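Local coordinates for protein member of DUF4221 family (PDB 3S9J) that is of unknown function but folds as a six-bladed beta-propeller, a single chain with sodium ions bound, at residues 7-18 against 354-365. Residues are numbered along the deposited sequence; the frame is centred on the assembly and turned at random. Where two conformers were deposited one is given.
Sequences EVELVAEKQLAF and KLVFTCFKIKNA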
loop_
_atom_site.group_PDB
_atom_site.type_symbol
_atom_site.label_atom_id
_atom_site.label_comp_id
_atom_site.label_asym_id
_atom_site.label_seq_id
_atom_site.Cartn_x
_atom_site.Cartn_y
_atom_site.Cartn_z
ATOM N N GLU A 7 -9.808 -20.195 14.110
ATOM C CA GLU A 7 -9.147 -21.426 13.675
ATOM C C GLU A 7 -7.626 -21.256 13.582
ATOM O O GLU A 7 -6.880 -22.159 13.978
ATOM C CB GLU A 7 -9.730 -21.934 12.349
ATOM C CG GLU A 7 -11.136 -22.496 12.498
ATOM C CD GLU A 7 -11.626 -23.200 11.250
ATOM O OE1 GLU A 7 -11.850 -22.520 10.223
ATOM O OE2 GLU A 7 -11.788 -24.434 11.300
ATOM N N VAL A 8 -7.155 -20.108 13.090
ATOM C CA VAL A 8 -5.724 -19.937 12.885
ATOM C C VAL A 8 -5.140 -18.740 13.625
ATOM O O VAL A 8 -5.860 -17.859 14.119
ATOM C CB VAL A 8 -5.345 -19.851 11.367
ATOM C CG1 VAL A 8 -5.836 -21.086 10.615
ATOM C CG2 VAL A 8 -5.866 -18.558 10.724
ATOM N N GLU A 9 -3.817 -18.754 13.724
ATOM C CA GLU A 9 -3.053 -17.632 14.228
ATOM C C GLU A 9 -1.742 -17.484 13.458
ATOM O O GLU A 9 -1.257 -18.419 12.825
ATOM C CB GLU A 9 -2.746 -17.822 15.713
ATOM C CG GLU A 9 -1.845 -18.995 16.045
ATOM C CD GLU A 9 -1.597 -19.146 17.546
ATOM O OE1 GLU A 9 -1.639 -18.135 18.278
ATOM O OE2 GLU A 9 -1.348 -20.283 17.983
ATOM N N LEU A 10 -1.147 -16.306 13.561
ATOM C CA LEU A 10 0.131 -16.019 12.921
ATOM C C LEU A 10 1.276 -16.177 13.924
ATOM O O LEU A 10 1.232 -15.594 15.020
ATOM C CB LEU A 10 0.132 -14.597 12.373
ATOM C CG LEU A 10 -0.714 -14.361 11.129
ATOM C CD1 LEU A 10 -0.879 -12.871 10.864
ATOM C CD2 LEU A 10 -0.080 -15.057 9.923
ATOM N N VAL A 11 2.301 -16.931 13.527
ATOM C CA VAL A 11 3.407 -17.265 14.406
ATOM C C VAL A 11 4.745 -16.973 13.738
ATOM O O VAL A 11 4.978 -17.390 12.598
ATOM C CB VAL A 11 3.330 -18.765 14.825
ATOM C CG1 VAL A 11 4.526 -19.162 15.724
ATOM C CG2 VAL A 11 2.009 -19.038 15.530
ATOM N N ALA A 12 5.612 -16.248 14.444
ATOM C CA ALA A 12 6.938 -15.891 13.923
ATOM C C ALA A 12 7.778 -17.137 13.676
ATOM O O ALA A 12 7.892 -18.020 14.546
ATOM C CB ALA A 12 7.665 -14.930 14.915
ATOM N N GLU A 13 8.376 -17.219 12.500
ATOM C CA GLU A 13 9.216 -18.349 12.152
ATOM C C GLU A 13 10.718 -18.168 11.880
ATOM O O GLU A 13 11.537 -18.838 12.536
ATOM C CB GLU A 13 8.622 -19.007 10.909
ATOM C CG GLU A 13 9.365 -20.221 10.330
ATOM C CD GLU A 13 8.841 -21.550 10.812
ATOM O OE1 GLU A 13 7.901 -21.585 11.649
ATOM O OE2 GLU A 13 9.376 -22.568 10.325
ATOM N N LYS A 14 11.078 -17.470 10.803
ATOM C CA LYS A 14 12.453 -17.035 10.636
ATOM C C LYS A 14 12.528 -15.534 10.375
ATOM O O LYS A 14 11.499 -14.882 10.224
ATOM C CB LYS A 14 13.121 -17.827 9.501
ATOM C CG LYS A 14 12.340 -17.905 8.167
ATOM C CD LYS A 14 11.469 -19.174 8.016
ATOM C CE LYS A 14 11.164 -19.520 6.532
ATOM N NZ LYS A 14 10.608 -20.924 6.331
ATOM N N GLN A 15 13.747 -15.004 10.353
ATOM C CA GLN A 15 13.987 -13.617 10.000
ATOM C C GLN A 15 14.819 -13.502 8.730
ATOM O O GLN A 15 15.629 -14.365 8.417
ATOM C CB GLN A 15 14.744 -12.927 11.117
ATOM C CG GLN A 15 13.915 -12.494 12.304
ATOM C CD GLN A 15 14.589 -11.356 13.080
ATOM O OE1 GLN A 15 15.820 -11.311 13.203
ATOM N NE2 GLN A 15 13.788 -10.430 13.582
ATOM N N LEU A 16 14.577 -12.422 8.010
ATOM C CA LEU A 16 15.394 -12.017 6.872
ATOM C C LEU A 16 16.095 -10.756 7.281
ATOM O O LEU A 16 15.489 -9.860 7.899
ATOM C CB LEU A 16 14.577 -11.677 5.623
ATOM C CG LEU A 16 13.745 -12.730 4.917
ATOM C CD1 LEU A 16 12.927 -12.007 3.834
ATOM C CD2 LEU A 16 14.583 -13.872 4.342
ATOM N N ALA A 17 17.380 -10.658 6.959
ATOM C CA ALA A 17 18.150 -9.458 7.297
ATOM C C ALA A 17 19.049 -9.076 6.132
ATOM O O ALA A 17 19.881 -9.880 5.697
ATOM C CB ALA A 17 18.971 -9.636 8.588
ATOM N N PHE A 18 18.884 -7.861 5.648
ATOM C CA PHE A 18 19.683 -7.333 4.567
ATOM C C PHE A 18 20.620 -6.220 5.072
ATOM O O PHE A 18 20.170 -5.108 5.396
ATOM C CB PHE A 18 18.808 -6.770 3.444
ATOM C CG PHE A 18 17.805 -7.739 2.879
ATOM C CD1 PHE A 18 18.163 -8.617 1.858
ATOM C CD2 PHE A 18 16.483 -7.721 3.309
ATOM C CE1 PHE A 18 17.218 -9.504 1.320
ATOM C CE2 PHE A 18 15.545 -8.594 2.794
ATOM C CZ PHE A 18 15.900 -9.482 1.785
ATOM N N LYS A 354 20.540 -2.206 8.702
ATOM C CA LYS A 354 20.082 -3.572 8.514
ATOM C C LYS A 354 18.575 -3.569 8.298
ATOM O O LYS A 354 17.816 -3.203 9.197
ATOM C CB LYS A 354 20.438 -4.424 9.730
ATOM C CG LYS A 354 20.423 -5.930 9.499
ATOM C CD LYS A 354 21.797 -6.514 9.095
ATOM C CE LYS A 354 22.906 -6.426 10.171
ATOM N NZ LYS A 354 22.718 -7.308 11.350
ATOM N N LEU A 355 18.141 -3.941 7.101
ATOM C CA LEU A 355 16.710 -4.091 6.813
ATOM C C LEU A 355 16.264 -5.477 7.246
ATOM O O LEU A 355 16.738 -6.485 6.739
ATOM C CB LEU A 355 16.382 -3.845 5.355
ATOM C CG LEU A 355 14.956 -4.059 4.897
ATOM C CD1 LEU A 355 13.969 -3.078 5.591
ATOM C CD2 LEU A 355 14.922 -3.892 3.341
ATOM N N VAL A 356 15.381 -5.532 8.245
ATOM C CA VAL A 356 15.036 -6.783 8.929
ATOM C C VAL A 356 13.549 -7.036 8.808
ATOM O O VAL A 356 12.748 -6.108 8.992
ATOM C CB VAL A 356 15.396 -6.747 10.434
ATOM C CG1 VAL A 356 14.973 -8.025 11.158
ATOM C CG2 VAL A 356 16.900 -6.510 10.623
ATOM N N PHE A 357 13.203 -8.278 8.495
ATOM C CA PHE A 357 11.816 -8.750 8.455
ATOM C C PHE A 357 11.656 -10.023 9.236
ATOM O O PHE A 357 12.551 -10.869 9.231
ATOM C CB PHE A 357 11.365 -9.049 7.010
ATOM C CG PHE A 357 11.373 -7.887 6.094
ATOM C CD1 PHE A 357 10.241 -7.085 5.959
ATOM C CD2 PHE A 357 12.474 -7.616 5.301
ATOM C CE1 PHE A 357 10.223 -6.033 5.085
ATOM C CE2 PHE A 357 12.460 -6.573 4.404
ATOM C CZ PHE A 357 11.362 -5.751 4.305
ATOM N N THR A 358 10.509 -10.185 9.899
ATOM C CA THR A 358 10.143 -11.453 10.482
ATOM C C THR A 358 9.058 -12.100 9.622
ATOM O O THR A 358 8.110 -11.433 9.208
ATOM C CB THR A 358 9.669 -11.283 11.925
ATOM O OG1 THR A 358 10.772 -10.807 12.706
ATOM C CG2 THR A 358 9.164 -12.612 12.479
ATOM N N CYS A 359 9.220 -13.394 9.347
ATOM C CA CYS A 359 8.252 -14.168 8.596
ATOM C C CYS A 359 7.240 -14.781 9.546
ATOM O O CYS A 359 7.624 -15.452 10.505
ATOM C CB CYS A 359 8.960 -15.295 7.842
ATOM S SG CYS A 359 7.859 -16.266 6.807
ATOM N N PHE A 360 5.968 -14.529 9.285
ATOM C CA PHE A 360 4.866 -15.095 10.051
ATOM C C PHE A 360 4.133 -16.142 9.256
ATOM O O PHE A 360 3.678 -15.877 8.150
ATOM C CB PHE A 360 3.899 -14.001 10.489
ATOM C CG PHE A 360 4.495 -13.093 11.500
ATOM C CD1 PHE A 360 4.407 -13.396 12.855
ATOM C CD2 PHE A 360 5.231 -11.990 11.100
ATOM C CE1 PHE A 360 5.008 -12.584 13.806
ATOM C CE2 PHE A 360 5.843 -11.182 12.022
ATOM C CZ PHE A 360 5.745 -11.478 13.398
ATOM N N LYS A 361 4.025 -17.335 9.849
ATOM C CA LYS A 361 3.292 -18.461 9.258
ATOM C C LYS A 361 1.954 -18.642 9.925
ATOM O O LYS A 361 1.770 -18.262 11.078
ATOM C CB LYS A 361 4.124 -19.742 9.362
ATOM C CG LYS A 361 5.446 -19.602 8.571
ATOM C CD LYS A 361 6.134 -20.913 8.289
ATOM C CE LYS A 361 7.218 -20.745 7.201
ATOM N NZ LYS A 361 6.767 -21.260 5.855
ATOM N N ILE A 362 1.018 -19.235 9.189
ATOM C CA ILE A 362 -0.330 -19.498 9.677
ATOM C C ILE A 362 -0.298 -20.840 10.377
ATOM O O ILE A 362 0.086 -21.828 9.768
ATOM C CB ILE A 362 -1.320 -19.576 8.508
ATOM C CG1 ILE A 362 -1.352 -18.248 7.748
ATOM C CG2 ILE A 362 -2.711 -19.965 8.991
ATOM C CD1 ILE A 362 -2.109 -18.310 6.459
ATOM N N LYS A 363 -0.665 -20.869 11.650
ATOM C CA LYS A 363 -0.734 -22.133 12.422
ATOM C C LYS A 363 -2.129 -22.317 13.026
ATOM O O LYS A 363 -2.782 -21.341 13.391
ATOM C CB LYS A 363 0.298 -22.120 13.551
ATOM C CG LYS A 363 1.769 -21.936 13.120
ATOM C CD LYS A 363 2.297 -23.072 12.229
ATOM C CE LYS A 363 3.815 -22.956 12.011
ATOM N NZ LYS A 363 4.288 -23.674 10.778
ATOM N N ASN A 364 -2.586 -23.563 13.165
ATOM C CA ASN A 364 -3.857 -23.827 13.855
ATOM C C ASN A 364 -3.754 -23.320 15.295
ATOM O O ASN A 364 -2.741 -23.556 15.949
ATOM C CB ASN A 364 -4.198 -25.322 13.840
ATOM C CG ASN A 364 -4.642 -25.821 12.462
ATOM O OD1 ASN A 364 -4.573 -25.105 11.454
ATOM N ND2 ASN A 364 -5.104 -27.065 12.422
ATOM N N ALA A 365 -4.777 -22.603 15.769
ATOM C CA ALA A 365 -4.776 -22.008 17.118
ATOM C C ALA A 365 -5.194 -23.000 18.212
ATOM O O ALA A 365 -5.432 -24.176 17.932
ATOM C CB ALA A 365 -5.684 -20.783 17.157
#
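Strands 8-18 and 354-364 run antiparallel as a long twisted ribbon, their axes 4.3 Å apart at closest approach and their directions 141° apart. Eleven backbone hydrogen bonds join 7-18 to 354-365, interrupted in register by a beta bulge: Cys359 O accepts from Glu13 N, while Cys359 N gives its hydrogen to Lys14 O at 2.9 Å (174°). The extra residue moves the pairing from Ala12 with Phe360 to Gln15 with Thr358.

At the bulge, in one of two conformers, Glu13 bends after CG and carries its carboxylate carbon CD across the methylene chain of Lys361, 3.8 Å from its CD, the charged ends not in contact. Lys14, also in one of two conformers and bent at its second torsion, brings its NZ to 3.9 Å from Lys361 NZ; both ammonium groups form salt bridges to Glu336, whose carboxylate holds them together. On the other face, Ala12 CB sits 3.7 Å from Phe360 CE1 and equally near Thr358 CG2. Farther along, on the face of Lys361, the Phe18 and Phe357 rings meet at their edges, CE2 to CE2 at 4.0 Å. Val8 CB packs on Ile362 CG2 at the opposite end.

This is the propeller's "Velcro" closure: N-terminal strand 8-19 edges the four-stranded sheet, and C-terminal 354-364 lies between it and strand 337-341. Leu10 reaches strand 304-309, and Phe360 meets Phe321 of strand 315-321 edge-to-face.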